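Local coordinates for protein maleylpyruvate isomerase (Ralstonia sp., PDB 2V6K) that catalyses the glutathione-dependent isomerization of maleylpyruvate to fumarylpyruvate in naphthalene degradation, as a homodimeric zeta-class member of the glutathione transferase superfamily, at residues A[181-184]-A[185-188]. Sequence-based numbering, arbitrary orientation.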
loop_
_atom_site.group_PDB
_atom_site.type_symbol
_atom_site.label_atom_id
_atom_site.label_comp_id
_atom_site.label_asym_id
_atom_site.label_seq_id
_atom_site.Cartn_x
_atom_site.Cartn_y
_atom_site.Cartn_z
ATOM N N VAL A 181 9.849 -6.407 18.794
ATOM C CA VAL A 181 10.812 -5.567 18.096
ATOM C C VAL A 181 11.336 -4.513 19.064
ATOM O O VAL A 181 10.553 -3.864 19.760
ATOM C CB VAL A 181 10.152 -4.869 16.888
ATOM C CG1 VAL A 181 11.159 -4.005 16.132
ATOM C CG2 VAL A 181 9.520 -5.900 15.963
ATOM N N ASP A 182 12.655 -4.353 19.104
ATOM C CA ASP A 182 13.277 -3.298 19.895
ATOM C C ASP A 182 12.921 -1.940 19.302
ATOM O O ASP A 182 13.290 -1.628 18.167
ATOM C CB ASP A 182 14.795 -3.485 19.925
ATOM C CG ASP A 182 15.497 -2.475 20.819
ATOM O OD1 ASP A 182 14.816 -1.766 21.595
ATOM O OD2 ASP A 182 16.743 -2.401 20.748
ATOM N N LEU A 183 12.183 -1.147 20.075
ATOM C CA LEU A 183 11.751 0.177 19.627
ATOM C C LEU A 183 12.653 1.300 20.128
ATOM O O LEU A 183 12.415 2.465 19.820
ATOM C CB LEU A 183 10.294 0.441 20.025
ATOM C CG LEU A 183 9.266 -0.477 19.359
ATOM C CD1 LEU A 183 7.876 -0.216 19.926
ATOM C CD2 LEU A 183 9.273 -0.287 17.853
ATOM N N THR A 184 13.704 0.957 20.870
ATOM C CA THR A 184 14.644 1.971 21.351
ATOM C C THR A 184 15.156 2.906 20.238
ATOM O O THR A 184 15.252 4.109 20.460
ATOM C CB THR A 184 15.830 1.350 22.122
ATOM O OG1 THR A 184 15.331 0.437 23.103
ATOM C CG2 THR A 184 16.654 2.434 22.828
ATOM N N PRO A 185 15.505 2.362 19.049
ATOM C CA PRO A 185 16.017 3.249 17.995
ATOM C C PRO A 185 15.045 4.282 17.429
ATOM O O PRO A 185 15.457 5.111 16.614
ATOM C CB PRO A 185 16.415 2.271 16.882
ATOM C CG PRO A 185 16.635 0.976 17.585
ATOM C CD PRO A 185 15.562 0.950 18.622
ATOM N N TYR A 186 13.782 4.236 17.849
ATOM C CA TYR A 186 12.740 5.079 17.253
ATOM C C TYR A 186 12.050 5.977 18.276
ATOM O O TYR A 186 10.846 5.860 18.488
ATOM C CB TYR A 186 11.718 4.210 16.500
ATOM C CG TYR A 186 12.385 3.130 15.690
ATOM C CD1 TYR A 186 13.154 3.451 14.578
ATOM C CD2 TYR A 186 12.276 1.790 16.054
ATOM C CE1 TYR A 186 13.799 2.481 13.849
ATOM C CE2 TYR A 186 12.918 0.799 15.317
ATOM C CZ TYR A 186 13.674 1.159 14.218
ATOM O OH TYR A 186 14.321 0.199 13.474
ATOM N N PRO A 187 12.806 6.891 18.910
ATOM C CA PRO A 187 12.191 7.733 19.932
ATOM C C PRO A 187 11.096 8.656 19.404
ATOM O O PRO A 187 10.152 8.954 20.133
ATOM C CB PRO A 187 13.370 8.556 20.462
ATOM C CG PRO A 187 14.353 8.572 19.333
ATOM C CD PRO A 187 14.235 7.204 18.741
ATOM N N LEU A 188 11.218 9.105 18.159
ATOM C CA LEU A 188 10.223 10.023 17.616
ATOM C C LEU A 188 8.919 9.283 17.364
ATOM O O LEU A 188 7.842 9.778 17.707
ATOM C CB LEU A 188 10.742 10.740 16.367
ATOM C CG LEU A 188 12.031 11.564 16.550
ATOM C CD1 LEU A 188 12.468 12.183 15.234
ATOM C CD2 LEU A 188 11.908 12.637 17.635
#
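A type I beta turn from Leu183 to Tyr186, with Thr184 and Pro185 at its corners, brings the chain into helix 187-196 of the all-helical C-terminal domain of this glutathione transferase fold. The turn is closed by the backbone N of Tyr186, which donates to Leu183 O over 3.0 Å, the hydrogen lying well in line at 160°. The same oxygen also accepts from Arg190 NE, from within helix 187-196, while Arg190 NH2 donates to Thr184 O.

An Asx turn overlaps the start of the beta turn. Asp182 holds CG anti to its own backbone N (chi1 -176°), and OD1 thereby accepts from Thr184 N at 3.0 Å, the nitrogen standing above the carboxylate plane. A second donor reaches this oxygen: Thr184 OG1, 2.7 Å from Asp182 OD1 and on its syn lone pair. One carboxylate oxygen thus holds both the backbone N and the hydroxyl of Thr184, the first corner, and the carboxylate lies against Pro185, whose CD is 4.1 Å from Asp182 CG.

Tyr186, at the N-cap position of the helix, turns its ring back along the turn, so that one face meets Pro185, whose CB sits over the ring centre, 3.9 Å above the plane. The Leu183 and Tyr186 side chains cross at about a right angle. The leucine side chain continues onto Val173 and Ala176 of helix 164-178, whereas the tyrosine packs on Ser137 and Glu144 of helix 125-149 and its hydroxyl bonds to Asp141, so that the turn packs on both helices. The apolar contact between the two buried side chains is made by Leu183 CD2 and Tyr186 CD2, 4.1 Å apart.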